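Local structure of peroxisomal acyl-coenzyme A oxidase 1 (Arabidopsis thaliana, 1W07) at residues V34-I38 and E84-L89; H102-V107 and A126-I132. The protein catalyses the FAD-dependent desaturation of long- and medium-chain acyl-CoAs to 2-trans-enoyl-CoAs in peroxisomal beta-oxidation, passing the electrons to oxygen to give hydrogen peroxide. The protein carries 1 engineered substitution. One frame throughout, in Å; residues are numbered along the deposited sequence.

How the contacts relate
Both contacts belong to the helical N-terminal part of the subunit and follow one another along the chain, contact 1 closing before contact 2 opens. Contact 1 packs helix 29-43 on helix 83-93; the next helix, 98-113, carries the first half of contact 2 and meets the end of helix 116-128 and the turn beyond it. Their centres lie 19 Å apart and their nearest atoms about 7 Å, without touching. Contact 1 is helix packing away from the annotated sites. Contact 2 sits where the helices hand over to strand 133-136, near the bound FAD and beside the second subunit of the homodimer.

Contact 1 of 2, residues V34-I38 and E84-L89; sequences VSDRI and EEAGRL
With chi1 at -58°, Ile38 holds CG1 opposite its carbonyl carbon and CG2 opposite its N, and both branches reach helix 83-93. Ile38 CG2 lands on the backbone of the other helix, 3.4 Å from Leu89 CA, with Arg88 CB and Leu89 CB each a little farther off, and Ile38 CD1 reaches Glu85 CB at 4.0 Å. One turn earlier, Val34 sets CG1 against Glu85 CG, while its CG2 comes 3.7 Å from Glu84 OE1, a carboxylate oxygen that also has a weak hydrogen bond from His30. This is ordinary helix-helix packing within the N-terminal helical domain of the acyl-CoA oxidase family: the axes approach to 9.4 Å and cross at -54°, and Ala86, turned away from helix 29-43, and Leu89 also rest on Ile76 of helix 58-78. An alanine in place of Ile38 is likely to open a gap over the backbone of Arg88 and Leu89 and leave Glu85 CB without its apolar cover. Charged and polar groups flank the apolar strip. Arg37, its chain bent at chi3, swings NH1 to 2.8 Å from Glu85 OE1 in a salt bridge; the oxygen comes in at the guanidinium edge, with the two planes nearly perpendicular (86°). The other oxygen of that carboxylate, OE2, is taken by the backbone N of Asn82, so Glu85 is gripped at both oxygens. At Ser35 a water bridges the helices, its O 3.0 Å from Ser35 OG and accepting from Arg88 NH1 at 2.7 Å, in the plane of that guanidinium.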
ATOM      1  N   VAL B  34      -3.443  18.366 -28.181  1.00 26.28           N
ATOM      2  CA  VAL B  34      -4.320  17.247 -28.470  1.00 27.74           C
ATOM      3  C   VAL B  34      -4.872  16.646 -27.178  1.00 28.20           C
ATOM      4  O   VAL B  34      -6.045  16.278 -27.095  1.00 26.81           O
ATOM      5  CB  VAL B  34      -3.577  16.153 -29.272  1.00 28.97           C
ATOM      6  CG1 VAL B  34      -4.508  15.003 -29.561  1.00 34.14           C
ATOM      7  CG2 VAL B  34      -3.055  16.736 -30.579  1.00 31.61           C
ATOM      8  N   SER B  35      -4.027  16.552 -26.160  1.00 26.91           N
ATOM      9  CA  SER B  35      -4.461  15.978 -24.899  1.00 27.78           C
ATOM     10  C   SER B  35      -5.450  16.894 -24.182  1.00 27.02           C
ATOM     11  O   SER B  35      -6.448  16.439 -23.615  1.00 27.12           O
ATOM     12  CB  SER B  35      -3.250  15.721 -24.011  1.00 29.77           C
ATOM     13  OG  SER B  35      -3.637  15.083 -22.823  1.00 34.66           O
ATOM     14  N   ASP B  36      -5.174  18.191 -24.216  1.00 25.54           N
ATOM     15  CA  ASP B  36      -6.038  19.148 -23.553  1.00 26.07           C
ATOM     16  C   ASP B  36      -7.430  19.125 -24.174  1.00 26.10           C
ATOM     17  O   ASP B  36      -8.432  19.151 -23.463  1.00 25.63           O
ATOM     18  CB  ASP B  36      -5.416  20.547 -23.637  1.00 26.78           C
ATOM     19  CG  ASP B  36      -6.275  21.608 -22.991  1.00 28.10           C
ATOM     20  OD1 ASP B  36      -6.841  22.440 -23.733  1.00 31.86           O
ATOM     21  OD2 ASP B  36      -6.393  21.627 -21.743  1.00 29.57           O
ATOM     22  N   ARG B  37      -7.482  19.050 -25.499  1.00 25.23           N
ATOM     23  CA  ARG B  37      -8.745  19.028 -26.230  1.00 26.41           C
ATOM     24  C   ARG B  37      -9.560  17.770 -25.932  1.00 24.20           C
ATOM     25  O   ARG B  37     -10.733  17.849 -25.581  1.00 25.76           O
ATOM     26  CB  ARG B  37      -8.471  19.097 -27.732  1.00 28.68           C
ATOM     27  CG  ARG B  37      -9.709  19.299 -28.590  1.00 34.22           C
ATOM     28  CD  ARG B  37      -9.457  18.780 -29.996  1.00 36.21           C
ATOM     29  NE  ARG B  37      -8.163  19.219 -30.513  1.00 39.16           N
ATOM     30  CZ  ARG B  37      -7.312  18.422 -31.152  1.00 38.56           C
ATOM     31  NH1 ARG B  37      -7.619  17.146 -31.352  1.00 39.75           N
ATOM     32  NH2 ARG B  37      -6.156  18.897 -31.593  1.00 40.87           N
ATOM     33  N   ILE B  38      -8.934  16.611 -26.083  1.00 25.42           N
ATOM     34  CA  ILE B  38      -9.619  15.351 -25.839  1.00 24.99           C
ATOM     35  C   ILE B  38     -10.029  15.226 -24.375  1.00 24.79           C
ATOM     36  O   ILE B  38     -11.096  14.691 -24.067  1.00 21.79           O
ATOM     37  CB  ILE B  38      -8.734  14.154 -26.226  1.00 25.53           C
ATOM     38  CG1 ILE B  38      -8.330  14.266 -27.697  1.00 29.83           C
ATOM     39  CG2 ILE B  38      -9.491  12.856 -25.999  1.00 25.04           C
ATOM     40  CD1 ILE B  38      -9.506  14.264 -28.670  1.00 29.17           C
ATOM     41  N   GLU B  84      -4.051   8.871 -32.756  1.00 35.70           N
ATOM     42  CA  GLU B  84      -3.528   9.548 -31.579  1.00 34.55           C
ATOM     43  C   GLU B  84      -4.670  10.024 -30.689  1.00 34.44           C
ATOM     44  O   GLU B  84      -4.698   9.742 -29.489  1.00 34.29           O
ATOM     45  CB  GLU B  84      -2.662  10.738 -31.999  1.00 39.35           C
ATOM     46  CG  GLU B  84      -2.070  11.522 -30.842  1.00 42.56           C
ATOM     47  CD  GLU B  84      -1.181  12.660 -31.294  1.00 47.56           C
ATOM     48  OE1 GLU B  84      -1.684  13.606 -31.940  1.00 48.00           O
ATOM     49  OE2 GLU B  84       0.033  12.607 -31.004  1.00 50.74           O
ATOM     50  N   GLU B  85      -5.623  10.733 -31.285  1.00 33.18           N
ATOM     51  CA  GLU B  85      -6.765  11.248 -30.541  1.00 33.46           C
ATOM     52  C   GLU B  85      -7.560  10.121 -29.896  1.00 29.84           C
ATOM     53  O   GLU B  85      -7.989  10.243 -28.756  1.00 29.16           O
ATOM     54  CB  GLU B  85      -7.672  12.069 -31.464  1.00 33.17           C
ATOM     55  CG  GLU B  85      -6.970  13.240 -32.122  1.00 35.75           C
ATOM     56  CD  GLU B  85      -7.802  13.870 -33.229  1.00 36.46           C
ATOM     57  OE1 GLU B  85      -8.302  14.996 -33.037  1.00 36.14           O
ATOM     58  OE2 GLU B  85      -7.957  13.223 -34.283  1.00 35.04           O
ATOM     59  N   ALA B  86      -7.758   9.029 -30.628  1.00 28.49           N
ATOM     60  CA  ALA B  86      -8.498   7.888 -30.100  1.00 27.73           C
ATOM     61  C   ALA B  86      -7.805   7.349 -28.845  1.00 28.21           C
ATOM     62  O   ALA B  86      -8.464   6.999 -27.859  1.00 28.07           O
ATOM     63  CB  ALA B  86      -8.610   6.795 -31.157  1.00 28.61           C
ATOM     64  N   GLY B  87      -6.477   7.283 -28.886  1.00 27.96           N
ATOM     65  CA  GLY B  87      -5.712   6.814 -27.739  1.00 24.99           C
ATOM     66  C   GLY B  87      -5.913   7.745 -26.554  1.00 24.34           C
ATOM     67  O   GLY B  87      -6.130   7.291 -25.427  1.00 23.32           O
ATOM     68  N   ARG B  88      -5.853   9.050 -26.799  1.00 23.12           N
ATOM     69  CA  ARG B  88      -6.059  10.010 -25.721  1.00 22.62           C
ATOM     70  C   ARG B  88      -7.478   9.933 -25.172  1.00 21.24           C
ATOM     71  O   ARG B  88      -7.710  10.200 -23.997  1.00 18.22           O
ATOM     72  CB  ARG B  88      -5.768  11.436 -26.198  1.00 24.45           C
ATOM     73  CG  ARG B  88      -4.301  11.741 -26.442  1.00 27.24           C
ATOM     74  CD  ARG B  88      -3.435  11.399 -25.226  1.00 29.63           C
ATOM     75  NE  ARG B  88      -3.075   9.981 -25.197  1.00 32.36           N
ATOM     76  CZ  ARG B  88      -2.464   9.383 -24.173  1.00 35.10           C
ATOM     77  NH1 ARG B  88      -2.137  10.076 -23.082  1.00 29.23           N
ATOM     78  NH2 ARG B  88      -2.167   8.091 -24.240  1.00 32.86           N
ATOM     79  N   LEU B  89      -8.425   9.578 -26.031  1.00 22.66           N
ATOM     80  CA  LEU B  89      -9.816   9.455 -25.627  1.00 21.46           C
ATOM     81  C   LEU B  89      -9.944   8.328 -24.602  1.00 22.36           C
ATOM     82  O   LEU B  89     -10.493   8.513 -23.511  1.00 21.79           O
ATOM     83  CB  LEU B  89     -10.688   9.132 -26.837  1.00 20.91           C
ATOM     84  CG  LEU B  89     -12.193   9.078 -26.587  1.00 20.81           C
ATOM     85  CD1 LEU B  89     -12.757  10.482 -26.485  1.00 22.62           C
ATOM     86  CD2 LEU B  89     -12.843   8.349 -27.729  1.00 23.91           C
TER
HETATM   87  O   HOH W   1      -2.039  12.630 -22.218  1.00 27.15           O

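Contact 2 of 2, residues H102-V107 and A126-I132; sequences HWGMFV and ANKMQII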
ATOM      1  N   HIS B 102      -7.236  -5.508 -26.479  1.00 19.99           N
ATOM      2  CA  HIS B 102      -7.445  -5.679 -27.906  1.00 20.62           C
ATOM      3  C   HIS B 102      -6.402  -4.862 -28.680  1.00 22.01           C
ATOM      4  O   HIS B 102      -5.687  -5.395 -29.525  1.00 19.41           O
ATOM      5  CB  HIS B 102      -8.837  -5.196 -28.283  1.00 20.93           C
ATOM      6  CG  HIS B 102      -9.132  -5.299 -29.743  1.00 20.81           C
ATOM      7  ND1 HIS B 102      -9.410  -6.499 -30.362  1.00 18.05           N
ATOM      8  CD2 HIS B 102      -9.174  -4.354 -30.713  1.00 21.91           C
ATOM      9  CE1 HIS B 102      -9.619  -6.288 -31.649  1.00 21.89           C
ATOM     10  NE2 HIS B 102      -9.480  -4.995 -31.891  1.00 18.81           N
ATOM     11  N   TRP B 103      -6.324  -3.565 -28.380  1.00 23.99           N
ATOM     12  CA  TRP B 103      -5.384  -2.654 -29.036  1.00 23.85           C
ATOM     13  C   TRP B 103      -3.959  -2.730 -28.479  1.00 24.99           C
ATOM     14  O   TRP B 103      -2.985  -2.524 -29.206  1.00 25.89           O
ATOM     15  CB  TRP B 103      -5.870  -1.206 -28.901  1.00 24.47           C
ATOM     16  CG  TRP B 103      -7.152  -0.888 -29.623  1.00 22.50           C
ATOM     17  CD1 TRP B 103      -8.232  -0.225 -29.115  1.00 23.44           C
ATOM     18  CD2 TRP B 103      -7.475  -1.196 -30.982  1.00 26.11           C
ATOM     19  NE1 TRP B 103      -9.207  -0.103 -30.070  1.00 27.56           N
ATOM     20  CE2 TRP B 103      -8.769  -0.688 -31.230  1.00 29.37           C
ATOM     21  CE3 TRP B 103      -6.796  -1.854 -32.018  1.00 29.83           C
ATOM     22  CZ2 TRP B 103      -9.399  -0.811 -32.475  1.00 29.53           C
ATOM     23  CZ3 TRP B 103      -7.423  -1.980 -33.256  1.00 31.61           C
ATOM     24  CH2 TRP B 103      -8.713  -1.459 -33.472  1.00 28.36           C
ATOM     25  N   GLY B 104      -3.841  -3.018 -27.188  1.00 23.45           N
ATOM     26  CA  GLY B 104      -2.533  -3.064 -26.567  1.00 21.56           C
ATOM     27  C   GLY B 104      -1.742  -4.356 -26.624  1.00 21.77           C
ATOM     28  O   GLY B 104      -0.516  -4.328 -26.501  1.00 21.68           O
ATOM     29  N   MET B 105      -2.422  -5.481 -26.820  1.00 22.85           N
ATOM     30  CA  MET B 105      -1.739  -6.775 -26.857  1.00 23.98           C
ATOM     31  C   MET B 105      -2.118  -7.680 -28.030  1.00 22.79           C
ATOM     32  O   MET B 105      -1.244  -8.187 -28.743  1.00 21.67           O
ATOM     33  CB  MET B 105      -1.993  -7.529 -25.546  1.00 23.88           C
ATOM     34  CG  MET B 105      -1.433  -6.840 -24.302  1.00 22.66           C
ATOM     35  SD  MET B 105       0.365  -6.620 -24.323  1.00 33.60           S
ATOM     36  CE  MET B 105       0.900  -8.158 -23.478  1.00 26.80           C
ATOM     37  N   PHE B 106      -3.415  -7.893 -28.217  1.00 21.75           N
ATOM     38  CA  PHE B 106      -3.899  -8.751 -29.288  1.00 20.42           C
ATOM     39  C   PHE B 106      -3.372  -8.285 -30.643  1.00 23.90           C
ATOM     40  O   PHE B 106      -2.782  -9.072 -31.382  1.00 22.77           O
ATOM     41  CB  PHE B 106      -5.427  -8.760 -29.292  1.00 20.47           C
ATOM     42  CG  PHE B 106      -6.023  -9.644 -30.345  1.00 18.83           C
ATOM     43  CD1 PHE B 106      -5.842 -11.024 -30.293  1.00 16.44           C
ATOM     44  CD2 PHE B 106      -6.773  -9.102 -31.384  1.00 22.18           C
ATOM     45  CE1 PHE B 106      -6.396 -11.852 -31.250  1.00 21.48           C
ATOM     46  CE2 PHE B 106      -7.338  -9.927 -32.357  1.00 22.25           C
ATOM     47  CZ  PHE B 106      -7.149 -11.307 -32.287  1.00 21.69           C
ATOM     48  N   VAL B 107      -3.572  -7.006 -30.962  1.00 25.05           N
ATOM     49  CA  VAL B 107      -3.109  -6.470 -32.239  1.00 26.29           C
ATOM     50  C   VAL B 107      -1.586  -6.489 -32.370  1.00 26.60           C
ATOM     51  O   VAL B 107      -1.049  -6.989 -33.356  1.00 25.88           O
ATOM     52  CB  VAL B 107      -3.635  -5.036 -32.457  1.00 26.48           C
ATOM     53  CG1 VAL B 107      -2.895  -4.357 -33.598  1.00 25.24           C
ATOM     54  CG2 VAL B 107      -5.120  -5.095 -32.769  1.00 25.96           C
ATOM     55  N   ALA B 126      -9.567  -7.184 -36.810  1.00 32.13           N
ATOM     56  CA  ALA B 126      -9.312  -6.560 -35.511  1.00 32.19           C
ATOM     57  C   ALA B 126      -9.396  -5.040 -35.565  1.00 32.07           C
ATOM     58  O   ALA B 126      -9.994  -4.408 -34.687  1.00 30.13           O
ATOM     59  CB  ALA B 126      -7.939  -6.988 -34.990  1.00 32.03           C
ATOM     60  N   ASN B 127      -8.800  -4.449 -36.593  1.00 30.88           N
ATOM     61  CA  ASN B 127      -8.829  -3.000 -36.713  1.00 31.28           C
ATOM     62  C   ASN B 127     -10.233  -2.460 -36.927  1.00 30.10           C
ATOM     63  O   ASN B 127     -10.525  -1.337 -36.539  1.00 27.85           O
ATOM     64  CB  ASN B 127      -7.905  -2.541 -37.835  1.00 32.45           C
ATOM     65  CG  ASN B 127      -6.449  -2.767 -37.501  1.00 37.96           C
ATOM     66  OD1 ASN B 127      -6.062  -2.732 -36.333  1.00 38.19           O
ATOM     67  ND2 ASN B 127      -5.630  -2.985 -38.521  1.00 40.33           N
ATOM     68  N   LYS B 128     -11.100  -3.260 -37.538  1.00 29.64           N
ATOM     69  CA  LYS B 128     -12.480  -2.844 -37.778  1.00 32.70           C
ATOM     70  C   LYS B 128     -13.353  -3.331 -36.627  1.00 32.98           C
ATOM     71  O   LYS B 128     -14.523  -2.971 -36.509  1.00 32.39           O
ATOM     72  CB  LYS B 128     -12.985  -3.412 -39.102  1.00 33.34           C
ATOM     73  N   MET B 129     -12.763  -4.162 -35.776  1.00 32.06           N
ATOM     74  CA  MET B 129     -13.455  -4.714 -34.619  1.00 32.97           C
ATOM     75  C   MET B 129     -14.540  -5.727 -35.005  1.00 31.70           C
ATOM     76  O   MET B 129     -15.536  -5.866 -34.294  1.00 30.53           O
ATOM     77  CB  MET B 129     -14.085  -3.588 -33.790  1.00 37.08           C
ATOM     78  CG  MET B 129     -13.115  -2.485 -33.359  1.00 43.00           C
ATOM     79  SD  MET B 129     -12.289  -2.785 -31.782  1.00 48.48           S
ATOM     80  CE  MET B 129     -13.660  -3.173 -30.781  1.00 43.71           C
ATOM     81  N   GLN B 130     -14.349  -6.428 -36.124  1.00 29.14           N
ATOM     82  CA  GLN B 130     -15.302  -7.446 -36.555  1.00 27.48           C
ATOM     83  C   GLN B 130     -15.072  -8.640 -35.635  1.00 25.69           C
ATOM     84  O   GLN B 130     -15.837  -9.609 -35.621  1.00 21.63           O
ATOM     85  CB  GLN B 130     -15.065  -7.839 -38.016  1.00 32.29           C
ATOM     86  CG  GLN B 130     -15.202  -6.684 -38.998  1.00 34.85           C
ATOM     87  CD  GLN B 130     -15.035  -7.128 -40.434  1.00 36.57           C
ATOM     88  OE1 GLN B 130     -15.865  -7.865 -40.966  1.00 37.59           O
ATOM     89  NE2 GLN B 130     -13.953  -6.692 -41.067  1.00 37.03           N
ATOM     90  N   ILE B 131     -13.988  -8.548 -34.870  1.00 23.98           N
ATOM     91  CA  ILE B 131     -13.629  -9.547 -33.871  1.00 25.72           C
ATOM     92  C   ILE B 131     -12.980  -8.783 -32.712  1.00 24.39           C
ATOM     93  O   ILE B 131     -12.472  -7.675 -32.897  1.00 22.62           O
ATOM     94  CB  ILE B 131     -12.620 -10.583 -34.397  1.00 26.30           C
ATOM     95  CG1 ILE B 131     -11.295  -9.900 -34.719  1.00 27.48           C
ATOM     96  CG2 ILE B 131     -13.183 -11.277 -35.630  1.00 32.17           C
ATOM     97  CD1 ILE B 131     -10.165 -10.870 -34.975  1.00 22.63           C
ATOM     98  N   ILE B 132     -13.019  -9.369 -31.522  1.00 23.12           N
ATOM     99  CA  ILE B 132     -12.429  -8.757 -30.339  1.00 21.19           C
ATOM    100  C   ILE B 132     -11.485  -9.792 -29.744  1.00 18.97           C
ATOM    101  O   ILE B 132     -11.897 -10.898 -29.384  1.00 18.59           O
ATOM    102  CB  ILE B 132     -13.524  -8.342 -29.310  1.00 23.50           C
ATOM    103  CG1 ILE B 132     -14.390  -7.231 -29.905  1.00 23.03           C
ATOM    104  CG2 ILE B 132     -12.883  -7.839 -28.023  1.00 23.25           C
ATOM    105  CD1 ILE B 132     -15.567  -6.831 -29.035  1.00 25.36           C
TER
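His102 lies with its edge to Ala126 and its CD2 over the centre of one face of the Trp103 ring, 3.5 Å above the plane. From that edge His102 NE2 donates to Ala126 O, the acceptor in the imidazole plane; the bond is 2.9 Å long with an N-H...O angle of 157°, although the donor stands above the carbonyl plane instead of on a lone pair. With ND1 taking the backbone N-H of Gly133, the ring is fixed in its rotation from two sides. The rim of the indole meets Asn127, whose OD1 is 3.4 Å from Trp103 CZ3, amide and ring nearly coplanar. Met129, bent at chi2 and chi3, brings its sulfur beside both aromatics, where they meet: SD sits 3.6 Å from Trp103 CZ2 and makes oblique Met-aromatic contacts with both rings. With positive phi (70°), Met129 is the C-prime residue of a Schellman motif ending helix 116-128, closed by Gln130 N to Leu125 O; Ala126 O, which receives His102, also takes a weak bond from Met129 N. The edge of Phe106 takes Ala126 CB and Ile131 CD1 at CE2, each at 4.0 Å, and Val107 CG2 closes on the same alanine methyl. Ile131 O, 3.4 Å from His102 CE1, is buried with no hydrogen-bond partner in the model. The side chain of Phe106 is about 9 Å from the bound FAD and also touches Val187 of strand 185-194. The chain leaving the turn pairs through Ile132 with Thr184 and His185 as it runs into strand 133-136, while Met129 and Ile132 pack on Val654 and Leu655 of the second subunit, respectively, bringing helix 98-113, the end of helix 116-128 and the sheet together beside the dimer interface.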